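Local coordinates for conserved uncharacterized protein (predicted phosphoesterase COG0622) (Streptococcus pneumoniae, PDB 3CK2) that probably hydrolyses phosphate esters as a metal-dependent phosphoesterase of the calcineurin-like superfamily, with two manganese ions bound in its active site, at residues Gly53-Met61 and Ile80-Phe88; Ala107-Pro117 and Leu126-Arg137. All blocks are in the same frame, centred on the assembly; numbering follows the deposited sequence.

Contact 1: residues Gly53-Met61 and Ile80-Phe88; sequences GIRVVKGNM and IIQTHGHLF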
loop_
_atom_site.group_PDB
_atom_site.type_symbol
_atom_site.label_atom_id
_atom_site.label_comp_id
_atom_site.label_asym_id
_atom_site.label_seq_id
_atom_site.Cartn_x
_atom_site.Cartn_y
_atom_site.Cartn_z
ATOM N N GLY A 53 -2.799 10.220 10.680
ATOM C CA GLY A 53 -3.500 10.175 9.398
ATOM C C GLY A 53 -3.181 8.956 8.519
ATOM O O GLY A 53 -3.841 8.755 7.481
ATOM N N ILE A 54 -2.205 8.131 8.938
ATOM C CA ILE A 54 -1.703 7.024 8.122
ATOM C C ILE A 54 -2.034 5.666 8.739
ATOM O O ILE A 54 -1.889 5.504 9.940
ATOM C CB ILE A 54 -0.151 7.110 7.912
ATOM C CG1 ILE A 54 0.236 8.432 7.233
ATOM C CG2 ILE A 54 0.348 5.900 7.102
ATOM C CD1 ILE A 54 1.732 8.614 7.112
ATOM N N ARG A 55 -2.456 4.699 7.911
ATOM C CA ARG A 55 -2.641 3.320 8.369
ATOM C C ARG A 55 -1.393 2.509 8.103
ATOM O O ARG A 55 -1.047 2.291 6.948
ATOM C CB ARG A 55 -3.834 2.649 7.680
ATOM C CG ARG A 55 -5.143 3.382 7.829
ATOM C CD ARG A 55 -5.711 3.158 9.206
ATOM N NE ARG A 55 -6.523 1.947 9.295
ATOM C CZ ARG A 55 -7.003 1.445 10.429
ATOM N NH1 ARG A 55 -6.737 2.016 11.594
ATOM N NH2 ARG A 55 -7.747 0.349 10.393
ATOM N N VAL A 56 -0.734 2.039 9.162
ATOM C CA VAL A 56 0.613 1.397 9.033
ATOM C C VAL A 56 0.665 0.012 9.683
ATOM O O VAL A 56 0.106 -0.230 10.752
ATOM C CB VAL A 56 1.770 2.355 9.568
ATOM C CG1 VAL A 56 1.527 2.786 11.014
ATOM C CG2 VAL A 56 3.188 1.754 9.364
ATOM N N VAL A 57 1.319 -0.908 8.998
ATOM C CA VAL A 57 1.481 -2.306 9.501
ATOM C C VAL A 57 2.978 -2.622 9.735
ATOM O O VAL A 57 3.870 -1.864 9.321
ATOM C CB VAL A 57 0.794 -3.354 8.569
ATOM C CG1 VAL A 57 -0.717 -3.210 8.696
ATOM C CG2 VAL A 57 1.300 -3.198 7.114
ATOM N N LYS A 58 3.229 -3.724 10.439
ATOM C CA LYS A 58 4.576 -4.109 10.781
ATOM C C LYS A 58 5.306 -4.865 9.664
ATOM O O LYS A 58 4.806 -5.869 9.169
ATOM C CB LYS A 58 4.571 -4.994 12.018
ATOM C CG LYS A 58 5.986 -5.247 12.622
ATOM C CD LYS A 58 5.953 -6.549 13.481
ATOM C CE LYS A 58 7.322 -6.869 14.149
ATOM N NZ LYS A 58 8.407 -7.077 13.191
ATOM N N GLY A 59 6.519 -4.397 9.348
ATOM C CA GLY A 59 7.436 -5.122 8.492
ATOM C C GLY A 59 8.421 -5.968 9.285
ATOM O O GLY A 59 8.587 -5.790 10.502
ATOM N N ASN A 60 9.098 -6.892 8.613
ATOM C CA ASN A 60 10.127 -7.679 9.317
ATOM C C ASN A 60 11.328 -6.853 9.840
ATOM O O ASN A 60 12.015 -7.294 10.764
ATOM C CB ASN A 60 10.611 -8.851 8.472
ATOM C CG ASN A 60 11.262 -8.424 7.166
ATOM O OD1 ASN A 60 10.651 -7.704 6.387
ATOM N ND2 ASN A 60 12.482 -8.924 6.895
HETATM N N MSE A 61 11.559 -5.677 9.253
HETATM C CA MSE A 61 12.655 -4.777 9.628
HETATM C C MSE A 61 12.165 -3.663 10.563
HETATM O O MSE A 61 12.879 -2.705 10.799
HETATM C CB MSE A 61 13.338 -4.147 8.376
HETATM C CG MSE A 61 14.054 -5.135 7.475
HETATM SE SE MSE A 61 15.336 -6.264 8.425
HETATM C CE MSE A 61 16.105 -7.318 7.000
ATOM N N ILE A 80 -10.501 -2.770 2.651
ATOM C CA ILE A 80 -9.112 -2.819 2.346
ATOM C C ILE A 80 -8.471 -3.655 3.480
ATOM O O ILE A 80 -8.764 -3.452 4.664
ATOM C CB ILE A 80 -8.533 -1.363 2.296
ATOM C CG1 ILE A 80 -9.296 -0.553 1.222
ATOM C CG2 ILE A 80 -7.010 -1.371 2.080
ATOM C CD1 ILE A 80 -9.060 0.969 1.197
ATOM N N ILE A 81 -7.641 -4.625 3.094
ATOM C CA ILE A 81 -6.815 -5.366 4.031
ATOM C C ILE A 81 -5.363 -5.054 3.659
ATOM O O ILE A 81 -5.065 -4.688 2.536
ATOM C CB ILE A 81 -7.165 -6.895 4.103
ATOM C CG1 ILE A 81 -6.702 -7.678 2.864
ATOM C CG2 ILE A 81 -8.693 -7.097 4.310
ATOM C CD1 ILE A 81 -6.969 -9.206 2.978
ATOM N N GLN A 82 -4.489 -5.180 4.641
ATOM C CA GLN A 82 -3.160 -4.635 4.594
ATOM C C GLN A 82 -2.237 -5.461 5.472
ATOM O O GLN A 82 -2.531 -5.722 6.644
ATOM C CB GLN A 82 -3.221 -3.218 5.137
ATOM C CG GLN A 82 -1.985 -2.426 5.005
ATOM C CD GLN A 82 -2.054 -1.105 5.725
ATOM O OE1 GLN A 82 -3.011 -0.824 6.476
ATOM N NE2 GLN A 82 -1.023 -0.291 5.532
ATOM N N THR A 83 -1.107 -5.847 4.908
ATOM C CA THR A 83 -0.091 -6.599 5.645
ATOM C C THR A 83 1.236 -6.336 4.975
ATOM O O THR A 83 1.262 -5.879 3.835
ATOM C CB THR A 83 -0.447 -8.135 5.707
ATOM O OG1 THR A 83 0.319 -8.765 6.724
ATOM C CG2 THR A 83 -0.207 -8.853 4.389
ATOM N N HIS A 84 2.348 -6.583 5.668
ATOM C CA HIS A 84 3.657 -6.463 5.009
ATOM C C HIS A 84 3.864 -7.548 3.965
ATOM O O HIS A 84 4.131 -7.255 2.816
ATOM C CB HIS A 84 4.791 -6.441 6.017
ATOM C CG HIS A 84 6.121 -6.067 5.437
ATOM N ND1 HIS A 84 6.373 -4.819 4.902
ATOM C CD2 HIS A 84 7.289 -6.758 5.349
ATOM C CE1 HIS A 84 7.643 -4.754 4.521
ATOM N NE2 HIS A 84 8.220 -5.915 4.776
ATOM N N GLY A 85 3.720 -8.799 4.357
ATOM C CA GLY A 85 3.773 -9.942 3.408
ATOM C C GLY A 85 4.653 -11.089 3.863
ATOM O O GLY A 85 4.424 -12.211 3.486
ATOM N N HIS A 86 5.630 -10.793 4.709
ATOM C CA HIS A 86 6.576 -11.783 5.208
ATOM C C HIS A 86 5.936 -12.909 6.009
ATOM O O HIS A 86 6.430 -14.062 5.995
ATOM C CB HIS A 86 7.694 -11.097 6.038
ATOM C CG HIS A 86 7.224 -10.427 7.291
ATOM N ND1 HIS A 86 6.380 -9.343 7.274
ATOM C CD2 HIS A 86 7.546 -10.629 8.595
ATOM C CE1 HIS A 86 6.158 -8.939 8.515
ATOM N NE2 HIS A 86 6.867 -9.689 9.336
ATOM N N LEU A 87 4.842 -12.585 6.694
ATOM C CA LEU A 87 4.153 -13.556 7.492
ATOM C C LEU A 87 3.275 -14.437 6.624
ATOM O O LEU A 87 2.728 -15.400 7.145
ATOM C CB LEU A 87 3.307 -12.896 8.608
ATOM C CG LEU A 87 4.082 -12.025 9.601
ATOM C CD1 LEU A 87 3.121 -11.216 10.475
ATOM C CD2 LEU A 87 5.050 -12.883 10.436
ATOM N N PHE A 88 3.146 -14.113 5.324
ATOM C CA PHE A 88 2.393 -14.936 4.358
ATOM C C PHE A 88 3.331 -15.667 3.368
ATOM O O PHE A 88 2.886 -16.328 2.448
ATOM C CB PHE A 88 1.345 -14.075 3.612
ATOM C CG PHE A 88 0.205 -13.636 4.494
ATOM C CD1 PHE A 88 -0.950 -14.393 4.587
ATOM C CD2 PHE A 88 0.319 -12.503 5.301
ATOM C CE1 PHE A 88 -1.997 -14.007 5.428
ATOM C CE2 PHE A 88 -0.713 -12.131 6.143
ATOM C CZ PHE A 88 -1.875 -12.888 6.201
HETATM O O HOH W 1 2.758 -7.300 8.476
HETATM O O HOH W 2 7.239 -9.450 12.114
#
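Two corners of a dinuclear metal site of the calcineurin-like phosphoesterase fold meet where Gly59 and Asn60 lie against His84 and His86. Asn60 and His84 are ligands of one manganese ion, together with Asp41 and His113, and the loops that carry them leave the ends of strands 54-56 and 78-83, one from each sheet, in nearly the same direction. Asn60 OD1 and His84 NE2, 3.4 Å apart, converge on the metal and not on each other; the amide and ring planes differ by 39°. The imidazole of His84 stands with CG anti to the backbone N (chi1 -169°), which brings one face of the ring under Gly59 CA, 3.5 Å from the ring centroid. This CH-pi contact uses the slim backbone of a glycine. His86, two residues on, repeats the theme: Asn60 CB sits over its ring face, 3.5 Å from His86 CD2, while Leu87 packs on the opposite face. Water joins the two loops. One molecule donates to Lys58 O and accepts from His84 N at 2.9 Å; a second lies between Lys58 NZ and His86 NE2, and the ammonium group also donates to Gly59 O and Asp62 O. Between the sheets, the extended Gln82 side chain reaches across so that NE2 donates almost straight (176°) to Arg55 O at 2.9 Å, arriving from above the carbonyl plane, and also bonds Asn39 OD1. Both methyls of Val57 pack against the stem of that side chain, with Val57 CG1 3.9 Å from Gln82 CD. His84 ND1 bonds Asn39 O, so the ring is held at both nitrogens, one by a backbone carbonyl and the other by manganese. That second-shell bond would fix the ring's rotation and probably make NE2 a more electron-rich ligand.

Contact 2: residues Ala107-Pro117 and Leu126-Arg137; sequences AICLYGHLHVP and LFLNPGSISQPR. With MN (manganese (II) ion), chain B.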
loop_
_atom_site.group_PDB
_atom_site.type_symbol
_atom_site.label_atom_id
_atom_site.label_comp_id
_atom_site.label_asym_id
_atom_site.label_seq_id
_atom_site.Cartn_x
_atom_site.Cartn_y
_atom_site.Cartn_z
ATOM N N ALA A 107 -12.036 -5.796 -0.927
ATOM C CA ALA A 107 -11.990 -5.156 -2.245
ATOM C C ALA A 107 -10.515 -5.049 -2.714
ATOM O O ALA A 107 -10.189 -5.237 -3.903
ATOM C CB ALA A 107 -12.664 -3.755 -2.207
ATOM N N ILE A 108 -9.643 -4.737 -1.753
ATOM C CA ILE A 108 -8.248 -4.418 -2.005
ATOM C C ILE A 108 -7.377 -5.058 -0.919
ATOM O O ILE A 108 -7.723 -5.047 0.256
ATOM C CB ILE A 108 -7.984 -2.883 -2.023
ATOM C CG1 ILE A 108 -8.867 -2.186 -3.085
ATOM C CG2 ILE A 108 -6.437 -2.595 -2.244
ATOM C CD1 ILE A 108 -8.817 -0.637 -3.049
ATOM N N CYS A 109 -6.267 -5.636 -1.347
ATOM C CA CYS A 109 -5.275 -6.249 -0.476
ATOM C C CYS A 109 -3.918 -5.557 -0.708
ATOM O O CYS A 109 -3.360 -5.598 -1.779
ATOM C CB CYS A 109 -5.190 -7.740 -0.775
ATOM S SG CYS A 109 -3.940 -8.626 0.215
ATOM N N LEU A 110 -3.436 -4.880 0.316
ATOM C CA LEU A 110 -2.241 -4.066 0.248
ATOM C C LEU A 110 -1.117 -4.812 0.930
ATOM O O LEU A 110 -1.295 -5.315 2.022
ATOM C CB LEU A 110 -2.472 -2.739 0.980
ATOM C CG LEU A 110 -3.524 -1.798 0.395
ATOM C CD1 LEU A 110 -3.639 -0.528 1.286
ATOM C CD2 LEU A 110 -3.195 -1.437 -1.089
ATOM N N TYR A 111 0.035 -4.880 0.267
ATOM C CA TYR A 111 1.215 -5.563 0.807
ATOM C C TYR A 111 2.533 -4.780 0.441
ATOM O O TYR A 111 2.517 -3.838 -0.360
ATOM C CB TYR A 111 1.211 -7.074 0.396
ATOM C CG TYR A 111 1.488 -7.358 -1.048
ATOM C CD1 TYR A 111 2.740 -7.772 -1.461
ATOM C CD2 TYR A 111 0.499 -7.240 -2.010
ATOM C CE1 TYR A 111 3.018 -8.022 -2.811
ATOM C CE2 TYR A 111 0.781 -7.474 -3.386
ATOM C CZ TYR A 111 2.042 -7.861 -3.766
ATOM O OH TYR A 111 2.334 -8.115 -5.101
ATOM N N GLY A 112 3.635 -5.142 1.114
ATOM C CA GLY A 112 4.945 -4.597 0.854
ATOM C C GLY A 112 5.954 -5.736 0.690
ATOM O O GLY A 112 5.725 -6.677 -0.069
ATOM N N HIS A 113 7.096 -5.599 1.361
ATOM C CA HIS A 113 8.100 -6.641 1.542
ATOM C C HIS A 113 8.996 -6.848 0.312
ATOM O O HIS A 113 10.229 -6.884 0.465
ATOM C CB HIS A 113 7.471 -7.945 2.058
ATOM C CG HIS A 113 8.469 -8.969 2.510
ATOM N ND1 HIS A 113 9.453 -8.700 3.434
ATOM C CD2 HIS A 113 8.632 -10.265 2.159
ATOM C CE1 HIS A 113 10.193 -9.780 3.621
ATOM N NE2 HIS A 113 9.714 -10.743 2.855
ATOM N N LEU A 114 8.394 -6.953 -0.884
ATOM C CA LEU A 114 9.132 -7.270 -2.147
ATOM C C LEU A 114 9.916 -6.110 -2.794
ATOM O O LEU A 114 10.851 -6.342 -3.557
ATOM C CB LEU A 114 8.183 -7.881 -3.162
ATOM C CG LEU A 114 7.412 -9.138 -2.668
ATOM C CD1 LEU A 114 6.494 -9.603 -3.761
ATOM C CD2 LEU A 114 8.319 -10.318 -2.201
ATOM N N HIS A 115 9.543 -4.863 -2.454
ATOM C CA HIS A 115 10.149 -3.662 -3.029
ATOM C C HIS A 115 9.945 -3.588 -4.555
ATOM O O HIS A 115 10.725 -2.954 -5.252
ATOM C CB HIS A 115 11.653 -3.570 -2.714
ATOM C CG HIS A 115 12.006 -3.467 -1.252
ATOM N ND1 HIS A 115 13.140 -2.804 -0.822
ATOM C CD2 HIS A 115 11.439 -4.000 -0.139
ATOM C CE1 HIS A 115 13.229 -2.901 0.493
ATOM N NE2 HIS A 115 12.204 -3.612 0.939
ATOM N N VAL A 116 8.892 -4.241 -5.050
ATOM C CA VAL A 116 8.576 -4.310 -6.475
ATOM C C VAL A 116 7.142 -3.784 -6.684
ATOM O O VAL A 116 6.194 -4.345 -6.130
ATOM C CB VAL A 116 8.732 -5.778 -7.053
ATOM C CG1 VAL A 116 8.254 -5.850 -8.505
ATOM C CG2 VAL A 116 10.205 -6.266 -6.971
ATOM N N PRO A 117 6.959 -2.743 -7.518
ATOM C CA PRO A 117 5.567 -2.288 -7.765
ATOM C C PRO A 117 4.715 -3.298 -8.545
ATOM O O PRO A 117 5.159 -3.798 -9.554
ATOM C CB PRO A 117 5.763 -1.019 -8.616
ATOM C CG PRO A 117 7.051 -1.257 -9.334
ATOM C CD PRO A 117 7.927 -1.969 -8.322
ATOM N N LEU A 126 -8.254 -6.621 -6.023
ATOM C CA LEU A 126 -7.029 -5.906 -6.373
ATOM C C LEU A 126 -5.945 -6.162 -5.321
ATOM O O LEU A 126 -6.152 -5.871 -4.119
ATOM C CB LEU A 126 -7.290 -4.405 -6.450
ATOM C CG LEU A 126 -6.086 -3.489 -6.679
ATOM C CD1 LEU A 126 -5.448 -3.738 -8.043
ATOM C CD2 LEU A 126 -6.488 -2.037 -6.495
ATOM N N PHE A 127 -4.815 -6.722 -5.783
ATOM C CA PHE A 127 -3.593 -6.859 -4.994
ATOM C C PHE A 127 -2.571 -5.822 -5.472
ATOM O O PHE A 127 -2.279 -5.722 -6.664
ATOM C CB PHE A 127 -2.988 -8.267 -5.118
ATOM C CG PHE A 127 -3.861 -9.362 -4.535
ATOM C CD1 PHE A 127 -3.615 -9.872 -3.258
ATOM C CD2 PHE A 127 -4.914 -9.881 -5.261
ATOM C CE1 PHE A 127 -4.420 -10.873 -2.730
ATOM C CE2 PHE A 127 -5.718 -10.884 -4.730
ATOM C CZ PHE A 127 -5.474 -11.358 -3.454
ATOM N N LEU A 128 -2.021 -5.072 -4.526
ATOM C CA LEU A 128 -1.135 -3.959 -4.827
ATOM C C LEU A 128 0.045 -3.926 -3.877
ATOM O O LEU A 128 -0.128 -3.915 -2.648
ATOM C CB LEU A 128 -1.886 -2.617 -4.737
ATOM C CG LEU A 128 -1.102 -1.306 -4.915
ATOM C CD1 LEU A 128 -0.669 -1.125 -6.385
ATOM C CD2 LEU A 128 -1.989 -0.174 -4.497
ATOM N N ASN A 129 1.234 -3.895 -4.480
ATOM C CA ASN A 129 2.455 -3.497 -3.809
ATOM C C ASN A 129 2.797 -2.151 -4.413
ATOM O O ASN A 129 2.945 -2.029 -5.650
ATOM C CB ASN A 129 3.568 -4.530 -4.041
ATOM C CG ASN A 129 4.806 -4.268 -3.174
ATOM O OD1 ASN A 129 5.231 -3.131 -3.010
ATOM N ND2 ASN A 129 5.388 -5.330 -2.632
ATOM N N PRO A 130 2.916 -1.120 -3.567
ATOM C CA PRO A 130 3.206 0.193 -4.147
ATOM C C PRO A 130 4.644 0.358 -4.677
ATOM O O PRO A 130 4.943 1.397 -5.200
ATOM C CB PRO A 130 2.961 1.139 -2.958
ATOM C CG PRO A 130 3.362 0.321 -1.769
ATOM C CD PRO A 130 2.836 -1.059 -2.088
ATOM N N GLY A 131 5.488 -0.677 -4.557
ATOM C CA GLY A 131 6.930 -0.569 -4.680
ATOM C C GLY A 131 7.573 -0.145 -3.378
ATOM O O GLY A 131 6.901 -0.013 -2.338
ATOM N N SER A 132 8.893 0.072 -3.416
ATOM C CA SER A 132 9.618 0.716 -2.320
ATOM C C SER A 132 9.895 2.211 -2.594
ATOM O O SER A 132 10.475 2.587 -3.620
ATOM C CB SER A 132 10.903 -0.036 -1.998
ATOM O OG SER A 132 11.664 0.703 -1.059
ATOM N N ILE A 133 9.494 3.066 -1.644
ATOM C CA ILE A 133 9.695 4.507 -1.785
ATOM C C ILE A 133 11.163 4.902 -1.510
ATOM O O ILE A 133 11.505 6.052 -1.683
ATOM C CB ILE A 133 8.650 5.308 -0.890
ATOM C CG1 ILE A 133 8.434 6.754 -1.387
ATOM C CG2 ILE A 133 8.946 5.219 0.659
ATOM C CD1 ILE A 133 7.231 7.435 -0.718
ATOM N N SER A 134 12.019 3.957 -1.058
ATOM C CA SER A 134 13.442 4.233 -0.769
ATOM C C SER A 134 14.426 3.253 -1.370
ATOM O O SER A 134 15.536 3.633 -1.595
ATOM C CB SER A 134 13.697 4.255 0.734
ATOM O OG SER A 134 12.936 5.260 1.326
ATOM N N GLN A 135 14.045 1.995 -1.597
ATOM C CA GLN A 135 14.984 0.930 -1.994
ATOM C C GLN A 135 14.350 0.058 -3.053
ATOM O O GLN A 135 13.944 -1.093 -2.779
ATOM C CB GLN A 135 15.289 0.034 -0.794
ATOM C CG GLN A 135 16.164 0.682 0.259
ATOM C CD GLN A 135 16.486 -0.215 1.406
ATOM O OE1 GLN A 135 17.154 0.216 2.348
ATOM N NE2 GLN A 135 16.039 -1.455 1.358
ATOM N N PRO A 136 14.197 0.618 -4.262
ATOM C CA PRO A 136 13.581 -0.091 -5.360
ATOM C C PRO A 136 14.371 -1.334 -5.802
ATOM O O PRO A 136 15.609 -1.334 -5.790
ATOM C CB PRO A 136 13.533 0.970 -6.457
ATOM C CG PRO A 136 14.612 1.940 -6.099
ATOM C CD PRO A 136 14.622 1.981 -4.655
ATOM N N ARG A 137 13.638 -2.383 -6.147
ATOM C CA ARG A 137 14.211 -3.637 -6.617
ATOM C C ARG A 137 13.454 -4.079 -7.857
ATOM O O ARG A 137 12.398 -3.517 -8.214
ATOM C CB ARG A 137 14.124 -4.732 -5.517
ATOM C CG ARG A 137 14.874 -4.404 -4.210
ATOM C CD ARG A 137 16.421 -4.355 -4.378
ATOM N NE ARG A 137 17.033 -4.207 -3.066
ATOM C CZ ARG A 137 17.403 -3.069 -2.463
ATOM N NH1 ARG A 137 17.328 -1.897 -3.064
ATOM N NH2 ARG A 137 17.873 -3.118 -1.219
HETATM MN MN MN B . 11.829 -3.912 3.125
HETATM O O HOH W 3 0.309 -7.296 -6.864
HETATM O O HOH W 4 11.413 -6.027 2.681
HETATM O O HOH W 5 7.377 -3.380 -1.268
HETATM O O HOH W 6 13.798 -4.816 3.547
#
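Parallel strands 108-110 and 126-130 pair side by side, then open into two loops that interlock around His115, a ligand of the second manganese ion. Leu110 and Leu128 lie alongside each other on one face of the sheet, CD2 to CD2 3.8 Å, next to Ile108 and Leu126. On the other face Cys109 CB nestles against the Phe127 ring, 3.6 Å from CD1, and SG approaches the same ring obliquely. Tyr111 then swings its ring across the partner strand, and Asn129 CB presses on one face, 3.9 Å from the centroid. Beyond this the Asn129 side chain is lodged between the backbone oxygens of Tyr111 and Val116, its OD1 taking Gly131 N in an Asx turn. Ser132 CB lies 3.7 Å from His115 CG, while the Arg137 CG methylene packs on His115 CB from the other side of the ring plane. His115 ND1 donates to Gln135 O at 2.7 Å, in the carbonyl plane, leaving NE2 to bind manganese at 2.2 Å. Helix 95-103 packs on the Cys109, Tyr111 and Phe127 face; strands 145-150 and 154-160 of the other sheet meet Ile108 and Leu128 from the reverse side.

After strands 7-12 and 35-38, separated by helix 19-29, the chain runs along strand 54-56, an edge of the six-stranded sheet, and contact 1 closes when strand 78-83 returns through the second sheet after the hairpin with 70-75. Contact 2 opens past helix 95-103, and closes when strand 125-130, having made a hairpin with 117-122, inserts between that strand and 108-110. The two are in series, neither nested nor crossed. They join laterally through neighbouring strands 78-83 and 108-110, with a probable hydrogen bond of 2.8 Å between Ile81 O and Leu110 N. Contact 1 bridges the sheets, contact 2 joins neighbouring strands within one, and His113 returns to the metal of Asn60 and His84.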